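PDB 6ED2: glycosyl hydrolase family 2, TIM barrel domain protein from Faecalibacterium prausnitzii A2-165, which probably hydrolyses beta-D-glucuronides as a gut bacterial beta-glucuronidase of glycosyl hydrolase family 2. Local coordinates for residues A[161-173]-A[182-194]. Sequence-based numbering, arbitrary orientation.
Sequences NNELSETMLPAGT and KIAAPYFDFYNYA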
loop_
_atom_site.group_PDB
_atom_site.type_symbol
_atom_site.label_atom_id
_atom_site.label_comp_id
_atom_site.label_asym_id
_atom_site.label_seq_id
_atom_site.Cartn_x
_atom_site.Cartn_y
_atom_site.Cartn_z
ATOM N N ASN A 161 -12.475 21.275 28.527
ATOM C CA ASN A 161 -11.048 21.570 28.502
ATOM C C ASN A 161 -10.303 20.252 28.334
ATOM O O ASN A 161 -10.714 19.230 28.893
ATOM C CB ASN A 161 -10.621 22.296 29.794
ATOM C CG ASN A 161 -9.152 22.688 29.793
ATOM O OD1 ASN A 161 -8.292 21.874 30.085
ATOM N ND2 ASN A 161 -8.864 23.932 29.437
ATOM N N ASN A 162 -9.224 20.261 27.545
ATOM C CA ASN A 162 -8.480 19.028 27.301
ATOM C C ASN A 162 -7.006 19.150 27.671
ATOM O O ASN A 162 -6.179 18.360 27.194
ATOM C CB ASN A 162 -8.626 18.595 25.841
ATOM C CG ASN A 162 -8.000 19.579 24.878
ATOM O OD1 ASN A 162 -7.629 20.689 25.260
ATOM N ND2 ASN A 162 -7.885 19.180 23.608
ATOM N N GLU A 163 -6.657 20.130 28.498
ATOM C CA GLU A 163 -5.276 20.276 28.928
ATOM C C GLU A 163 -4.876 19.118 29.832
ATOM O O GLU A 163 -5.695 18.550 30.560
ATOM C CB GLU A 163 -5.076 21.612 29.640
ATOM C CG GLU A 163 -5.132 22.772 28.688
ATOM C CD GLU A 163 -5.147 24.133 29.374
ATOM O OE1 GLU A 163 -6.229 24.738 29.476
ATOM O OE2 GLU A 163 -4.073 24.619 29.767
ATOM N N LEU A 164 -3.603 18.749 29.743
ATOM C CA LEU A 164 -3.027 17.663 30.512
ATOM C C LEU A 164 -2.180 18.195 31.667
ATOM O O LEU A 164 -1.555 19.254 31.572
ATOM C CB LEU A 164 -2.176 16.783 29.603
ATOM C CG LEU A 164 -2.949 16.076 28.484
ATOM C CD1 LEU A 164 -1.996 15.237 27.648
ATOM C CD2 LEU A 164 -4.089 15.225 29.058
ATOM N N SER A 165 -2.150 17.438 32.762
ATOM C CA SER A 165 -1.301 17.770 33.905
ATOM C C SER A 165 -0.871 16.477 34.581
ATOM O O SER A 165 -1.287 15.380 34.192
ATOM C CB SER A 165 -2.024 18.676 34.906
ATOM O OG SER A 165 -2.910 17.884 35.684
ATOM N N GLU A 166 -0.043 16.618 35.618
ATOM C CA GLU A 166 0.456 15.491 36.388
ATOM C C GLU A 166 -0.457 15.119 37.554
ATOM O O GLU A 166 -0.105 14.233 38.341
ATOM C CB GLU A 166 1.868 15.792 36.903
ATOM C CG GLU A 166 2.842 16.130 35.786
ATOM C CD GLU A 166 4.287 16.252 36.260
ATOM O OE1 GLU A 166 4.512 16.420 37.480
ATOM O OE2 GLU A 166 5.198 16.142 35.404
ATOM N N THR A 167 -1.617 15.766 37.687
ATOM C CA THR A 167 -2.550 15.427 38.754
ATOM C C THR A 167 -3.848 14.812 38.235
ATOM O O THR A 167 -4.793 14.645 39.014
ATOM C CB THR A 167 -2.858 16.662 39.613
ATOM O OG1 THR A 167 -3.204 17.764 38.770
ATOM C CG2 THR A 167 -1.649 17.044 40.444
ATOM N N MET A 168 -3.912 14.441 36.958
ATOM C CA MET A 168 -5.129 13.907 36.363
ATOM C C MET A 168 -4.876 12.527 35.764
ATOM O O MET A 168 -3.739 12.103 35.549
ATOM C CB MET A 168 -5.657 14.837 35.263
ATOM C CG MET A 168 -4.664 14.973 34.109
ATOM S SD MET A 168 -5.281 15.921 32.704
ATOM C CE MET A 168 -6.372 14.712 31.917
ATOM N N LEU A 169 -5.972 11.843 35.465
ATOM C CA LEU A 169 -5.950 10.591 34.736
ATOM C C LEU A 169 -6.595 10.805 33.374
ATOM O O LEU A 169 -7.806 11.081 33.315
ATOM C CB LEU A 169 -6.699 9.521 35.517
ATOM C CG LEU A 169 -6.061 8.922 36.768
ATOM C CD1 LEU A 169 -6.028 9.895 37.948
ATOM C CD2 LEU A 169 -6.875 7.710 37.123
ATOM N N PRO A 170 -5.862 10.679 32.253
ATOM C CA PRO A 170 -4.454 10.273 32.139
ATOM C C PRO A 170 -3.488 11.442 32.318
ATOM O O PRO A 170 -3.889 12.602 32.200
ATOM C CB PRO A 170 -4.376 9.726 30.718
ATOM C CG PRO A 170 -5.344 10.603 29.952
ATOM C CD PRO A 170 -6.469 10.922 30.927
ATOM N N ALA A 171 -2.221 11.140 32.582
ATOM C CA ALA A 171 -1.253 12.150 32.992
ATOM C C ALA A 171 -0.437 12.668 31.813
ATOM O O ALA A 171 -0.125 11.940 30.868
ATOM C CB ALA A 171 -0.311 11.572 34.050
ATOM N N GLY A 172 -0.071 13.935 31.889
ATOM C CA GLY A 172 0.831 14.485 30.899
ATOM C C GLY A 172 1.135 15.911 31.255
ATOM O O GLY A 172 0.970 16.319 32.406
ATOM N N THR A 173 1.587 16.675 30.267
ATOM C CA THR A 173 1.739 18.110 30.448
ATOM C C THR A 173 1.249 18.795 29.182
ATOM O O THR A 173 0.855 18.142 28.208
ATOM C CB THR A 173 3.194 18.486 30.791
ATOM O OG1 THR A 173 3.287 19.903 30.976
ATOM C CG2 THR A 173 4.168 18.071 29.683
ATOM N N LYS A 182 -1.185 26.600 22.887
ATOM C CA LYS A 182 -0.971 25.446 23.747
ATOM C C LYS A 182 -1.024 24.174 22.909
ATOM O O LYS A 182 -1.794 24.071 21.956
ATOM C CB LYS A 182 -2.030 25.389 24.860
ATOM C CG LYS A 182 -1.557 25.869 26.244
ATOM C CD LYS A 182 -2.731 26.111 27.213
ATOM C CE LYS A 182 -3.463 27.438 26.924
ATOM N NZ LYS A 182 -4.821 27.579 27.570
ATOM N N ILE A 183 -0.191 23.208 23.270
ATOM C CA ILE A 183 -0.150 21.896 22.646
ATOM C C ILE A 183 -0.112 20.883 23.781
ATOM O O ILE A 183 0.488 21.147 24.828
ATOM C CB ILE A 183 1.078 21.741 21.713
ATOM C CG1 ILE A 183 0.992 20.460 20.906
ATOM C CG2 ILE A 183 2.383 21.733 22.494
ATOM C CD1 ILE A 183 -0.193 20.452 20.034
ATOM N N ALA A 184 -0.783 19.749 23.603
ATOM C CA ALA A 184 -0.754 18.713 24.626
ATOM C C ALA A 184 0.482 17.844 24.446
ATOM O O ALA A 184 0.865 17.511 23.320
ATOM C CB ALA A 184 -2.015 17.847 24.575
ATOM N N ALA A 185 1.109 17.486 25.566
ATOM C CA ALA A 185 2.306 16.645 25.582
ATOM C C ALA A 185 2.034 15.463 26.499
ATOM O O ALA A 185 2.402 15.484 27.681
ATOM C CB ALA A 185 3.533 17.431 26.048
ATOM N N PRO A 186 1.385 14.420 25.991
ATOM C CA PRO A 186 0.998 13.301 26.857
ATOM C C PRO A 186 2.207 12.530 27.352
ATOM O O PRO A 186 3.227 12.444 26.672
ATOM C CB PRO A 186 0.139 12.419 25.942
ATOM C CG PRO A 186 -0.189 13.256 24.744
ATOM C CD PRO A 186 0.949 14.223 24.596
ATOM N N TYR A 187 2.076 11.955 28.554
ATOM C CA TYR A 187 2.998 10.918 28.997
ATOM C C TYR A 187 2.520 9.550 28.571
ATOM O O TYR A 187 3.035 8.541 29.072
ATOM C CB TYR A 187 3.180 10.924 30.524
ATOM C CG TYR A 187 3.699 12.212 31.119
ATOM C CD1 TYR A 187 4.294 13.195 30.320
ATOM C CD2 TYR A 187 3.587 12.452 32.490
ATOM C CE1 TYR A 187 4.758 14.377 30.875
ATOM C CE2 TYR A 187 4.037 13.618 33.048
ATOM C CZ TYR A 187 4.623 14.579 32.246
ATOM O OH TYR A 187 5.075 15.735 32.813
ATOM N N PHE A 188 1.528 9.500 27.681
ATOM C CA PHE A 188 0.926 8.253 27.246
ATOM C C PHE A 188 0.996 8.154 25.730
ATOM O O PHE A 188 1.226 9.132 25.018
ATOM C CB PHE A 188 -0.526 8.110 27.731
ATOM C CG PHE A 188 -1.361 9.336 27.530
ATOM C CD1 PHE A 188 -2.046 9.541 26.329
ATOM C CD2 PHE A 188 -1.478 10.282 28.541
ATOM C CE1 PHE A 188 -2.847 10.681 26.140
ATOM C CE2 PHE A 188 -2.254 11.430 28.371
ATOM C CZ PHE A 188 -2.944 11.633 27.168
ATOM N N ASP A 189 0.872 6.944 25.196
ATOM C CA ASP A 189 1.161 6.786 23.768
ATOM C C ASP A 189 0.033 7.316 22.879
ATOM O O ASP A 189 0.310 7.818 21.788
ATOM C CB ASP A 189 1.456 5.309 23.450
ATOM C CG ASP A 189 2.066 5.096 22.057
ATOM O OD1 ASP A 189 2.202 3.921 21.631
ATOM O OD2 ASP A 189 2.410 6.090 21.387
ATOM N N PHE A 190 -1.217 7.285 23.336
ATOM C CA PHE A 190 -2.360 7.488 22.455
ATOM C C PHE A 190 -2.679 8.972 22.273
ATOM O O PHE A 190 -2.325 9.812 23.105
ATOM C CB PHE A 190 -3.590 6.710 22.968
ATOM C CG PHE A 190 -3.926 6.943 24.429
ATOM C CD1 PHE A 190 -4.957 7.815 24.789
ATOM C CD2 PHE A 190 -3.261 6.252 25.432
ATOM C CE1 PHE A 190 -5.302 8.017 26.127
ATOM C CE2 PHE A 190 -3.600 6.444 26.775
ATOM C CZ PHE A 190 -4.630 7.332 27.119
ATOM N N TYR A 191 -3.318 9.291 21.147
ATOM C CA TYR A 191 -3.612 10.678 20.822
ATOM C C TYR A 191 -4.588 11.283 21.837
ATOM O O TYR A 191 -5.500 10.616 22.335
ATOM C CB TYR A 191 -4.185 10.788 19.406
ATOM C CG TYR A 191 -4.186 12.213 18.874
ATOM C CD1 TYR A 191 -3.085 12.718 18.194
ATOM C CD2 TYR A 191 -5.278 13.065 19.082
ATOM C CE1 TYR A 191 -3.065 14.031 17.718
ATOM C CE2 TYR A 191 -5.265 14.385 18.613
ATOM C CZ TYR A 191 -4.150 14.854 17.939
ATOM O OH TYR A 191 -4.116 16.153 17.468
ATOM N N ASN A 192 -4.403 12.569 22.131
ATOM C CA ASN A 192 -5.220 13.251 23.140
ATOM C C ASN A 192 -6.579 13.679 22.568
ATOM O O ASN A 192 -6.950 14.849 22.577
ATOM C CB ASN A 192 -4.464 14.450 23.706
ATOM C CG ASN A 192 -5.132 15.026 24.953
ATOM O OD1 ASN A 192 -5.585 14.281 25.824
ATOM N ND2 ASN A 192 -5.198 16.354 25.042
ATOM N N TYR A 193 -7.332 12.698 22.070
ATOM C CA TYR A 193 -8.675 12.969 21.567
ATOM C C TYR A 193 -9.550 13.551 22.675
ATOM O O TYR A 193 -9.610 13.009 23.785
ATOM C CB TYR A 193 -9.309 11.684 21.031
ATOM C CG TYR A 193 -8.817 11.269 19.655
ATOM C CD1 TYR A 193 -8.878 12.153 18.575
ATOM C CD2 TYR A 193 -8.287 9.996 19.442
ATOM C CE1 TYR A 193 -8.420 11.778 17.314
ATOM C CE2 TYR A 193 -7.823 9.611 18.200
ATOM C CZ TYR A 193 -7.892 10.502 17.137
ATOM O OH TYR A 193 -7.438 10.100 15.901
ATOM N N ALA A 194 -10.232 14.655 22.382
ATOM C CA ALA A 194 -11.178 15.222 23.329
ATOM C C ALA A 194 -12.434 15.658 22.587
ATOM O O ALA A 194 -12.500 15.626 21.358
ATOM C CB ALA A 194 -10.575 16.393 24.098
HETATM O O HOH W 1 -8.226 17.083 21.950
#
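The antiparallel hairpin of strands 172-176 and 182-186, in the family 2 sugar-binding domain, is joined at its open end by Thr173 and Ala185, a hydrogen-bonded pair: Thr173 N donates to Ala185 O (3.0 Å), and Ala185 N to Thr173 O. Next to it, at the very end, Gly172 faces Pro186 in a non-hydrogen-bonded pair. Here the Tyr187 ring lies with its face over Gly172, whose CA is 3.6 Å from the ring centroid, a CH-pi contact almost on the ring normal. CG of Tyr187, anti to its carbonyl carbon (chi1 -59°), directs the ring back across the strand, and its OH donates to Glu166 OE2 (2.6 Å), at the ring edge, on the anti lone pair. A phenylalanine in its place would probably leave Glu166 OE2 without this donor and the carboxylate freer to turn. Glu166 OE1 pairs with Lys406. Pro186 covers a face of Phe188, and Leu164 CD1 touches both, 3.8 Å from Phe188 CZ, while Pro170, after a cis peptide, brings CG within 3.6 Å of Phe188 CE2. Beyond, Asn192 ND2 donates in plane to Asn162 O (3.1 Å), and Asn192 OD1 accepts from His119 NE2. The buried Asn192 amide is thus satisfied at both ends, whereas the Tyr187-Glu166 bond lies on the partly exposed side.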